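Local coordinates for uncharacterized conserved protein (Ruegeria pomeroyi DSS-3, PDB 3IUS) that is of unknown function but, as a member of the NAD-dependent epimerase/dehydratase family, probably binds a nicotinamide dinucleotide in a Rossmann-type domain, at residues T16-S21 with P38-A43; A43-A46 with E50-L53; A105-H110 with V204-D209; Q136-Q139 with P145-V148. All blocks are in the same frame, centred on the assembly; numbering follows the deposited sequence.

Interaction 1 of 4, residues T16-S21 with P38-A43. With EDO (1,2-ethanediol), chain E.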
loop_
_atom_site.group_PDB
_atom_site.type_symbol
_atom_site.label_atom_id
_atom_site.label_comp_id
_atom_site.label_asym_id
_atom_site.label_seq_id
_atom_site.Cartn_x
_atom_site.Cartn_y
_atom_site.Cartn_z
ATOM N N THR A 16 1.454 4.255 -5.805
ATOM C CA THR A 16 2.608 3.575 -5.225
ATOM C C THR A 16 3.589 3.069 -6.278
ATOM O O THR A 16 4.785 3.342 -6.200
ATOM C CB THR A 16 2.166 2.401 -4.325
ATOM O OG1 THR A 16 1.474 2.919 -3.183
ATOM C CG2 THR A 16 3.363 1.583 -3.859
ATOM N N ALA A 17 3.084 2.326 -7.256
ATOM C CA ALA A 17 3.937 1.733 -8.285
ATOM C C ALA A 17 4.693 2.788 -9.104
ATOM O O ALA A 17 5.796 2.539 -9.581
ATOM C CB ALA A 17 3.110 0.830 -9.200
ATOM N N ARG A 18 4.100 3.970 -9.256
ATOM C CA ARG A 18 4.739 5.055 -10.000
ATOM C C ARG A 18 5.973 5.611 -9.295
ATOM O O ARG A 18 6.946 5.990 -9.950
ATOM C CB ARG A 18 3.735 6.170 -10.307
ATOM C CG ARG A 18 2.740 5.766 -11.377
ATOM C CD ARG A 18 1.577 6.725 -11.470
ATOM N NE ARG A 18 0.445 6.080 -12.129
ATOM C CZ ARG A 18 -0.696 6.686 -12.430
ATOM N NH1 ARG A 18 -0.864 7.969 -12.136
ATOM N NH2 ARG A 18 -1.668 6.005 -13.028
ATOM N N VAL A 19 5.944 5.667 -7.966
ATOM C CA VAL A 19 7.121 6.113 -7.235
ATOM C C VAL A 19 8.247 5.101 -7.411
ATOM O O VAL A 19 9.404 5.485 -7.570
ATOM C CB VAL A 19 6.846 6.356 -5.737
ATOM C CG1 VAL A 19 5.653 7.279 -5.559
ATOM C CG2 VAL A 19 6.640 5.048 -5.008
ATOM N N LEU A 20 7.904 3.819 -7.410
ATOM C CA LEU A 20 8.894 2.775 -7.641
ATOM C C LEU A 20 9.467 2.885 -9.048
ATOM O O LEU A 20 10.684 2.857 -9.228
ATOM C CB LEU A 20 8.277 1.394 -7.445
ATOM C CG LEU A 20 9.211 0.227 -7.768
ATOM C CD1 LEU A 20 10.459 0.275 -6.901
ATOM C CD2 LEU A 20 8.481 -1.097 -7.610
ATOM N N SER A 21 8.593 3.010 -10.044
ATOM C CA SER A 21 9.051 3.092 -11.435
ATOM C C SER A 21 9.959 4.306 -11.702
ATOM O O SER A 21 10.940 4.203 -12.441
ATOM C CB SER A 21 7.885 2.994 -12.437
ATOM O OG SER A 21 6.999 4.100 -12.351
ATOM N N PRO A 38 -8.378 4.897 -19.214
ATOM C CA PRO A 38 -7.688 5.396 -20.411
ATOM C C PRO A 38 -7.067 6.783 -20.221
ATOM O O PRO A 38 -6.151 7.138 -20.962
ATOM C CB PRO A 38 -8.793 5.440 -21.475
ATOM C CG PRO A 38 -10.080 5.376 -20.723
ATOM C CD PRO A 38 -9.809 4.637 -19.454
ATOM N N ASP A 39 -7.547 7.550 -19.246
ATOM C CA ASP A 39 -7.021 8.898 -19.032
ATOM C C ASP A 39 -5.765 8.894 -18.160
ATOM O O ASP A 39 -5.244 9.952 -17.806
ATOM C CB ASP A 39 -8.093 9.832 -18.452
ATOM C CG ASP A 39 -8.275 9.666 -16.948
ATOM O OD1 ASP A 39 -9.157 10.344 -16.374
ATOM O OD2 ASP A 39 -7.541 8.864 -16.334
ATOM N N GLN A 40 -5.281 7.700 -17.825
ATOM C CA GLN A 40 -4.103 7.557 -16.972
ATOM C C GLN A 40 -2.866 7.139 -17.763
ATOM O O GLN A 40 -1.786 6.975 -17.195
ATOM C CB GLN A 40 -4.365 6.542 -15.855
ATOM C CG GLN A 40 -5.412 6.972 -14.842
ATOM C CD GLN A 40 -4.897 8.017 -13.869
ATOM O OE1 GLN A 40 -3.760 7.937 -13.397
ATOM N NE2 GLN A 40 -5.735 9.000 -13.558
HETATM N N MSE A 41 -3.025 6.960 -19.069
HETATM C CA MSE A 41 -1.916 6.515 -19.903
HETATM C C MSE A 41 -0.755 7.499 -19.810
HETATM O O MSE A 41 0.406 7.103 -19.703
HETATM C CB MSE A 41 -2.370 6.349 -21.354
HETATM C CG MSE A 41 -3.523 5.363 -21.551
HETATM SE SE MSE A 41 -3.037 3.499 -21.173
HETATM C CE MSE A 41 -3.565 3.425 -19.306
ATOM N N GLU A 42 -1.091 8.785 -19.835
ATOM C CA GLU A 42 -0.125 9.876 -19.748
ATOM C C GLU A 42 0.697 9.806 -18.469
ATOM O O GLU A 42 1.931 9.838 -18.500
ATOM C CB GLU A 42 -0.878 11.206 -19.764
ATOM C CG GLU A 42 -0.218 12.307 -20.554
ATOM C CD GLU A 42 -0.732 12.367 -21.977
ATOM O OE1 GLU A 42 -1.203 13.447 -22.394
ATOM O OE2 GLU A 42 -0.683 11.327 -22.668
ATOM N N ALA A 43 -0.002 9.724 -17.341
ATOM C CA ALA A 43 0.636 9.684 -16.030
ATOM C C ALA A 43 1.538 8.462 -15.882
ATOM O O ALA A 43 2.602 8.536 -15.275
ATOM C CB ALA A 43 -0.412 9.708 -14.931
HETATM C C1 EDO E . 9.805 8.996 -6.469
HETATM O O1 EDO E . 10.587 7.850 -6.982
HETATM C C2 EDO E . 8.908 9.673 -7.466
HETATM O O2 EDO E . 7.600 10.192 -7.388
#
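Arg-18, on helix 15-24, and Ala-43, on helix 41-46, are the residues whose backbones come nearest, with CA atoms 8.6 Å apart, and long side chains must close the distance. Arg-18 does so with a chain extended from CG to NE, its CG anti to the carbonyl carbon (chi1 -72°). Its guanidinium ends against Gln-40, whose OE1 takes both terminal nitrogens. The shorter and straighter bond runs from Arg-18 NH2 to Gln-40 OE1 at 2.9 Å, on a lone pair in the carbonyl plane; the second, from Arg-18 NH1 to Gln-40 OE1 at 3.2 Å, arrives almost straight down the amide C=O bond. Guanidinium and amide planes lie only 18° apart, so the two flat groups meet edge-on in nearly one sheet. Ala-43 packs against the same group, its CB 3.3 Å from Arg-18 NH1 and its carbonyl carbon over one face. A third grip comes from the backbone oxygen of His-13, which binds NE and fixes how the guanidinium is turned. A leucine in place of Arg-18 would probably leave Gln-40 OE1 and the His-13 carbonyl without their shared donor group. Elsewhere on the helix, O1 of a 1,2-ethanediol donates to Val-19 O at 2.7 Å. The contact joins the first helix of a Rossmann-type domain to the start of the second, and Ala-17 is consistent with the last position of its GxGxxA dinucleotide-binding motif.

Interaction 2 of 4, residues A43-A46 with E50-L53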
loop_
_atom_site.group_PDB
_atom_site.type_symbol
_atom_site.label_atom_id
_atom_site.label_comp_id
_atom_site.label_asym_id
_atom_site.label_seq_id
_atom_site.Cartn_x
_atom_site.Cartn_y
_atom_site.Cartn_z
ATOM N N ALA A 43 -0.002 9.724 -17.341
ATOM C CA ALA A 43 0.636 9.684 -16.030
ATOM C C ALA A 43 1.538 8.462 -15.882
ATOM O O ALA A 43 2.602 8.536 -15.275
ATOM C CB ALA A 43 -0.412 9.708 -14.931
ATOM N N ILE A 44 1.107 7.339 -16.442
ATOM C CA ILE A 44 1.914 6.127 -16.394
ATOM C C ILE A 44 3.207 6.303 -17.186
ATOM O O ILE A 44 4.288 5.953 -16.711
ATOM C CB ILE A 44 1.126 4.903 -16.894
ATOM C CG1 ILE A 44 0.033 4.543 -15.885
ATOM C CG2 ILE A 44 2.054 3.703 -17.103
ATOM C CD1 ILE A 44 -0.865 3.409 -16.325
ATOM N N ARG A 45 3.098 6.858 -18.390
ATOM C CA ARG A 45 4.275 7.111 -19.213
ATOM C C ARG A 45 5.268 8.026 -18.491
ATOM O O ARG A 45 6.465 7.746 -18.448
ATOM C CB ARG A 45 3.873 7.703 -20.565
ATOM C CG ARG A 45 5.049 8.128 -21.430
ATOM C CD ARG A 45 4.610 8.464 -22.850
ATOM N NE ARG A 45 4.302 7.264 -23.627
ATOM C CZ ARG A 45 3.078 6.880 -23.975
ATOM N NH1 ARG A 45 2.022 7.604 -23.626
ATOM N NH2 ARG A 45 2.909 5.770 -24.680
ATOM N N ALA A 46 4.761 9.115 -17.920
ATOM C CA ALA A 46 5.599 10.061 -17.184
ATOM C C ALA A 46 6.339 9.422 -16.003
ATOM O O ALA A 46 7.394 9.904 -15.590
ATOM C CB ALA A 46 4.766 11.250 -16.708
ATOM N N GLU A 50 5.904 1.956 -19.705
ATOM C CA GLU A 50 5.113 1.812 -20.927
ATOM C C GLU A 50 3.652 1.534 -20.575
ATOM O O GLU A 50 3.347 0.498 -19.982
ATOM C CB GLU A 50 5.643 0.649 -21.763
ATOM C CG GLU A 50 7.109 0.751 -22.128
ATOM C CD GLU A 50 7.636 -0.530 -22.748
ATOM O OE1 GLU A 50 8.874 -0.684 -22.834
ATOM O OE2 GLU A 50 6.813 -1.378 -23.148
ATOM N N PRO A 51 2.743 2.446 -20.959
ATOM C CA PRO A 51 1.337 2.352 -20.549
ATOM C C PRO A 51 0.567 1.296 -21.334
ATOM O O PRO A 51 0.674 1.236 -22.562
ATOM C CB PRO A 51 0.769 3.743 -20.883
ATOM C CG PRO A 51 1.921 4.555 -21.427
ATOM C CD PRO A 51 2.975 3.588 -21.855
ATOM N N LEU A 52 -0.202 0.476 -20.624
ATOM C CA LEU A 52 -1.097 -0.488 -21.246
ATOM C C LEU A 52 -2.505 -0.303 -20.710
ATOM O O LEU A 52 -2.697 -0.121 -19.508
ATOM C CB LEU A 52 -0.643 -1.918 -20.955
ATOM C CG LEU A 52 0.533 -2.500 -21.730
ATOM C CD1 LEU A 52 0.742 -3.942 -21.311
ATOM C CD2 LEU A 52 0.270 -2.406 -23.223
ATOM N N LEU A 53 -3.488 -0.359 -21.600
ATOM C CA LEU A 53 -4.883 -0.310 -21.195
ATOM C C LEU A 53 -5.371 -1.722 -20.887
ATOM O O LEU A 53 -5.290 -2.607 -21.737
ATOM C CB LEU A 53 -5.735 0.321 -22.299
ATOM C CG LEU A 53 -7.198 0.643 -21.989
ATOM C CD1 LEU A 53 -7.310 1.569 -20.785
ATOM C CD2 LEU A 53 -7.859 1.261 -23.212
#
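This is a helix-strand packing contact, apolar but for one arginine, inside a beta-alpha-beta unit of the Rossmann-type fold formed by strand 30-35, helix 41-46 and strand 49-53. The chain leaves the helix and turns back quickly into the strand, which brings the CA atoms of Ile-44 and Pro-51 within 5.6 Å of each other. Pro-51 is the centre of the contact: its ring points at the helix and is touched by two successive helical residues. From Ile-44 comes the CG2 branch, anti to the backbone N and therefore turned to the strand; it lies 3.8 Å from Pro-51 CA and 4.0 Å from Pro-51 CB, the two side chains running past one another in opposite directions. Ile-44 also reaches Arg-18 of helix 15-24 and Ser-35, so it is shared between the unit's strands and the preceding helix. Glu-50 and Leu-52 direct their side chains away from the helix; Glu-50 makes a salt bridge with Arg-30, and its backbone pairs with strand 30-35. On the more exposed flank the Arg-45 chain bends at chi3 (-75°) and folds its guanidinium over the proline. With an alanine at Pro-51, CG and CD of the ring would be lost, and the Arg-45 guanidinium would probably be set free to turn. Pro-51 CG lies 3.5 Å from the guanidinium plane, displaced toward the rim, and Arg-45 NH2 is 3.6 Å from Pro-51 CD.

Interaction 3 of 4, residues A105-H110 with V204-D209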
loop_
_atom_site.group_PDB
_atom_site.type_symbol
_atom_site.label_atom_id
_atom_site.label_comp_id
_atom_site.label_asym_id
_atom_site.label_seq_id
_atom_site.Cartn_x
_atom_site.Cartn_y
_atom_site.Cartn_z
ATOM N N ALA A 105 -5.560 -4.767 6.771
ATOM C CA ALA A 105 -6.939 -5.057 7.165
ATOM C C ALA A 105 -7.142 -6.553 7.359
ATOM O O ALA A 105 -8.116 -6.983 7.971
ATOM C CB ALA A 105 -7.935 -4.501 6.153
ATOM N N VAL A 106 -6.200 -7.343 6.853
ATOM C CA VAL A 106 -6.284 -8.789 7.000
ATOM C C VAL A 106 -6.269 -9.249 8.461
ATOM O O VAL A 106 -6.803 -10.313 8.785
ATOM C CB VAL A 106 -5.140 -9.489 6.262
ATOM C CG1 VAL A 106 -5.202 -9.178 4.768
ATOM C CG2 VAL A 106 -3.807 -9.072 6.842
ATOM N N TYR A 107 -5.645 -8.461 9.331
ATOM C CA TYR A 107 -5.492 -8.841 10.731
ATOM C C TYR A 107 -6.784 -8.741 11.535
ATOM O O TYR A 107 -7.011 -9.523 12.459
ATOM C CB TYR A 107 -4.379 -8.027 11.399
ATOM C CG TYR A 107 -3.008 -8.313 10.833
ATOM C CD1 TYR A 107 -2.439 -9.574 10.959
ATOM C CD2 TYR A 107 -2.290 -7.329 10.165
ATOM C CE1 TYR A 107 -1.195 -9.842 10.436
ATOM C CE2 TYR A 107 -1.046 -7.581 9.647
ATOM C CZ TYR A 107 -0.502 -8.850 9.778
ATOM O OH TYR A 107 0.739 -9.102 9.259
ATOM N N GLY A 108 -7.627 -7.776 11.191
ATOM C CA GLY A 108 -8.861 -7.584 11.924
ATOM C C GLY A 108 -8.639 -6.860 13.237
ATOM O O GLY A 108 -7.661 -6.123 13.395
ATOM N N ASP A 109 -9.542 -7.084 14.184
ATOM C CA ASP A 109 -9.558 -6.337 15.440
ATOM C C ASP A 109 -8.771 -7.020 16.559
ATOM O O ASP A 109 -8.962 -8.206 16.843
ATOM C CB ASP A 109 -10.999 -6.087 15.883
ATOM C CG ASP A 109 -11.087 -5.200 17.107
ATOM O OD1 ASP A 109 -10.158 -4.392 17.339
ATOM O OD2 ASP A 109 -12.095 -5.320 17.839
ATOM N N HIS A 110 -7.885 -6.256 17.189
ATOM C CA HIS A 110 -7.034 -6.768 18.258
ATOM C C HIS A 110 -7.050 -5.843 19.463
ATOM O O HIS A 110 -6.200 -5.930 20.350
ATOM C CB HIS A 110 -5.606 -6.963 17.742
ATOM C CG HIS A 110 -5.463 -8.103 16.785
ATOM N ND1 HIS A 110 -4.869 -9.295 17.138
ATOM C CD2 HIS A 110 -5.844 -8.239 15.492
ATOM C CE1 HIS A 110 -4.891 -10.117 16.104
ATOM N NE2 HIS A 110 -5.473 -9.501 15.091
ATOM N N VAL A 204 6.017 -12.850 3.797
ATOM C CA VAL A 204 5.046 -11.783 4.024
ATOM C C VAL A 204 5.725 -10.687 4.837
ATOM O O VAL A 204 6.430 -10.972 5.803
ATOM C CB VAL A 204 3.828 -12.305 4.808
ATOM C CG1 VAL A 204 2.824 -11.181 5.053
ATOM C CG2 VAL A 204 3.169 -13.446 4.067
ATOM N N TYR A 205 5.499 -9.425 4.468
ATOM C CA TYR A 205 6.114 -8.306 5.166
ATOM C C TYR A 205 5.055 -7.276 5.465
ATOM O O TYR A 205 4.343 -6.859 4.558
ATOM C CB TYR A 205 7.166 -7.618 4.295
ATOM C CG TYR A 205 8.221 -8.544 3.749
ATOM C CD1 TYR A 205 9.361 -8.832 4.481
ATOM C CD2 TYR A 205 8.082 -9.113 2.493
ATOM C CE1 TYR A 205 10.332 -9.681 3.982
ATOM C CE2 TYR A 205 9.045 -9.964 1.984
ATOM C CZ TYR A 205 10.170 -10.235 2.727
ATOM O OH TYR A 205 11.126 -11.088 2.216
ATOM N N ASN A 206 4.959 -6.884 6.729
ATOM C CA ASN A 206 4.188 -5.698 7.101
ATOM C C ASN A 206 4.940 -4.453 6.660
ATOM O O ASN A 206 6.137 -4.333 6.904
ATOM C CB ASN A 206 3.999 -5.626 8.612
ATOM C CG ASN A 206 3.059 -6.676 9.136
ATOM O OD1 ASN A 206 3.076 -6.991 10.330
ATOM N ND2 ASN A 206 2.235 -7.228 8.261
ATOM N N VAL A 207 4.241 -3.502 6.044
ATOM C CA VAL A 207 4.899 -2.291 5.578
ATOM C C VAL A 207 4.194 -1.098 6.188
ATOM O O VAL A 207 3.202 -0.613 5.655
ATOM C CB VAL A 207 4.928 -2.186 4.036
ATOM C CG1 VAL A 207 5.738 -0.973 3.611
ATOM C CG2 VAL A 207 5.533 -3.453 3.432
ATOM N N CYS A 208 4.711 -0.662 7.331
ATOM C CA CYS A 208 4.134 0.440 8.092
ATOM C C CYS A 208 5.271 1.131 8.833
ATOM O O CYS A 208 6.347 0.566 8.972
ATOM C CB CYS A 208 3.120 -0.091 9.109
ATOM S SG CYS A 208 3.787 -1.409 10.186
ATOM N N ASP A 209 5.033 2.341 9.322
ATOM C CA ASP A 209 6.066 3.031 10.079
ATOM C C ASP A 209 6.080 2.634 11.561
ATOM O O ASP A 209 5.407 1.685 11.969
ATOM C CB ASP A 209 5.981 4.552 9.879
ATOM C CG ASP A 209 4.825 5.177 10.614
ATOM O OD1 ASP A 209 4.238 4.517 11.501
ATOM O OD2 ASP A 209 4.512 6.351 10.312
#
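Tyr-107 and Asn-206 make this buried contact almost unaided, reaching for each other from opposite directions across 10.8 Å between their CA atoms. The phenol oxygen arrives at the carboxamide, with Tyr-107 OH 3.4 Å from Asn-206 CG. The amide stands across the ring's edge at the hydroxyl, its plane turned 86° from that of the ring. Tyr-107 OH is also hydrogen-bonded to NH1 of Arg-150, a residue of strand 146-155 that touches the Asn-206 side chain as well. The Val-Tyr-Gly run from Val-106 to Gly-108, just beyond strand 97-103, resembles the one that follows the corresponding strand in many extended short-chain dehydrogenases, and Asn-206 belongs to a strand on the far side of strand 146-155 in the same parallel sheet. Over the centre of the Tyr-107 ring lies Val-106 CG2, 4.0 Å above its plane. The tyrosine's backbone is held too: His-110 NE2 donates to Tyr-107 O at 3.0 Å from above the carbonyl plane (51° out of it), and Thr-122 OG1 is hydrogen-bonded to the same oxygen.

Interaction 4 of 4, residues Q136-Q139 with P145-V148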
loop_
_atom_site.group_PDB
_atom_site.type_symbol
_atom_site.label_atom_id
_atom_site.label_comp_id
_atom_site.label_asym_id
_atom_site.label_seq_id
_atom_site.Cartn_x
_atom_site.Cartn_y
_atom_site.Cartn_z
ATOM N N GLN A 136 -4.380 -15.702 -0.459
ATOM C CA GLN A 136 -4.390 -17.163 -0.483
ATOM C C GLN A 136 -4.298 -17.692 -1.908
ATOM O O GLN A 136 -3.626 -18.697 -2.171
ATOM C CB GLN A 136 -5.637 -17.704 0.235
ATOM C CG GLN A 136 -5.585 -17.509 1.757
ATOM C CD GLN A 136 -6.941 -17.615 2.442
ATOM O OE1 GLN A 136 -7.977 -17.772 1.794
ATOM N NE2 GLN A 136 -6.934 -17.528 3.766
ATOM N N GLN A 137 -4.973 -17.012 -2.826
ATOM C CA GLN A 137 -4.930 -17.394 -4.236
ATOM C C GLN A 137 -3.510 -17.264 -4.785
ATOM O O GLN A 137 -3.000 -18.169 -5.444
ATOM C CB GLN A 137 -5.930 -16.562 -5.049
ATOM C CG GLN A 137 -7.378 -16.914 -4.753
ATOM C CD GLN A 137 -8.371 -15.925 -5.353
ATOM O OE1 GLN A 137 -8.012 -14.807 -5.730
ATOM N NE2 GLN A 137 -9.632 -16.333 -5.425
ATOM N N TRP A 138 -2.864 -16.142 -4.494
ATOM C CA TRP A 138 -1.482 -15.946 -4.910
ATOM C C TRP A 138 -0.546 -16.981 -4.278
ATOM O O TRP A 138 0.287 -17.564 -4.962
ATOM C CB TRP A 138 -1.028 -14.521 -4.595
ATOM C CG TRP A 138 -1.535 -13.531 -5.590
ATOM C CD1 TRP A 138 -2.535 -12.615 -5.409
ATOM C CD2 TRP A 138 -1.070 -13.355 -6.931
ATOM N NE1 TRP A 138 -2.719 -11.881 -6.556
ATOM C CE2 TRP A 138 -1.832 -12.316 -7.506
ATOM C CE3 TRP A 138 -0.082 -13.975 -7.702
ATOM C CZ2 TRP A 138 -1.636 -11.885 -8.817
ATOM C CZ3 TRP A 138 0.110 -13.546 -9.003
ATOM C CH2 TRP A 138 -0.663 -12.511 -9.546
ATOM N N GLN A 139 -0.711 -17.230 -2.981
ATOM C CA GLN A 139 0.164 -18.169 -2.276
ATOM C C GLN A 139 -0.009 -19.615 -2.747
ATOM O O GLN A 139 0.828 -20.467 -2.453
ATOM C CB GLN A 139 -0.042 -18.078 -0.758
ATOM C CG GLN A 139 0.444 -16.773 -0.125
ATOM C CD GLN A 139 1.933 -16.782 0.178
ATOM O OE1 GLN A 139 2.656 -17.690 -0.231
ATOM N NE2 GLN A 139 2.398 -15.771 0.903
ATOM N N PRO A 145 7.655 -17.033 -7.153
ATOM C CA PRO A 145 8.501 -16.316 -6.189
ATOM C C PRO A 145 7.699 -15.199 -5.539
ATOM O O PRO A 145 8.046 -14.029 -5.696
ATOM C CB PRO A 145 9.602 -15.699 -7.061
ATOM C CG PRO A 145 9.364 -16.199 -8.463
ATOM C CD PRO A 145 7.947 -16.638 -8.541
ATOM N N LEU A 146 6.641 -15.568 -4.825
ATOM C CA LEU A 146 5.668 -14.609 -4.309
ATOM C C LEU A 146 6.115 -13.925 -3.025
ATOM O O LEU A 146 6.689 -14.550 -2.136
ATOM C CB LEU A 146 4.325 -15.304 -4.062
ATOM C CG LEU A 146 3.260 -14.409 -3.428
ATOM C CD1 LEU A 146 2.773 -13.361 -4.433
ATOM C CD2 LEU A 146 2.113 -15.238 -2.884
ATOM N N HIS A 147 5.819 -12.632 -2.927
ATOM C CA HIS A 147 6.086 -11.863 -1.730
ATOM C C HIS A 147 4.841 -11.049 -1.516
ATOM O O HIS A 147 4.325 -10.467 -2.463
ATOM C CB HIS A 147 7.297 -10.946 -1.928
ATOM C CG HIS A 147 8.536 -11.680 -2.342
ATOM N ND1 HIS A 147 8.706 -12.192 -3.610
ATOM C CD2 HIS A 147 9.656 -12.002 -1.652
ATOM C CE1 HIS A 147 9.878 -12.799 -3.683
ATOM N NE2 HIS A 147 10.476 -12.696 -2.511
ATOM N N VAL A 148 4.337 -11.059 -0.288
ATOM C CA VAL A 148 3.142 -10.303 0.054
ATOM C C VAL A 148 3.524 -9.123 0.928
ATOM O O VAL A 148 4.240 -9.276 1.919
ATOM C CB VAL A 148 2.116 -11.177 0.799
ATOM C CG1 VAL A 148 0.988 -10.310 1.369
ATOM C CG2 VAL A 148 1.563 -12.262 -0.128
#
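Leu-146, at the start of strand 146-155, sets its two methyls against the last turn of helix 126-140. CG of the leucine is anti to the backbone N (chi1 176°), which carries the branched end toward the helix. Its CD2 lies 3.6 Å from Trp-138 CB, with CD1 a little farther from the same carbon, at 4.0 Å. The tryptophan therefore meets the strand chiefly through the root of its side chain, while the indole leads away.

Gln-139 adds contacts between an amide side chain and aliphatic groups. In the conformer described here, one of two modelled, its chain bends at chi2 (-83°) and crosses Leu-146 at about a right angle, bringing Gln-139 CD to 3.4 Å from Leu-146 CD2. Beyond it, Gln-139 NE2 comes within 3.8 Å of Val-148 CG2, so the glutamine spans two strand residues that face the same way. The polar end has a weak hydrogen bond with Gly-202 O.

The indole has its own partners outside the two segments. Trp-138 NE1 is hydrogen-bonded to Asp-78 OD1, and its ring stacks with Tyr-100.

Helix 126-140 thus lies against the parallel sheet of the Rossmann-type fold beside helix 79-90, which Trp-138 touches through Val-80, Leu-81 and Ile-88, while strand 146-155 runs between strands 97-103 and 204-207.

Interactions 1 and 2 adjoin on one side of the chain's centre, opposite interaction 3, with their own centres about 6 Å apart: they share Ala-43, and Arg-18 NH2 lies 3.6 Å from Ile-44 CG1. Interactions 3 and 4 form a second pair, with centres about 16 Å apart, joined where neighbouring strands meet; Tyr-205 N is 2.8 Å from Val-148 O, probably a hydrogen bond. Between the pairs there is no touch, and the centres of interactions 2 and 3 are about 30 Å apart, although 2, 3 and 4 all reach the same parallel sheet. Of the four, interaction 1 includes a residue of the putative GxGxxA dinucleotide-binding motif, and interaction 2 lies close to it.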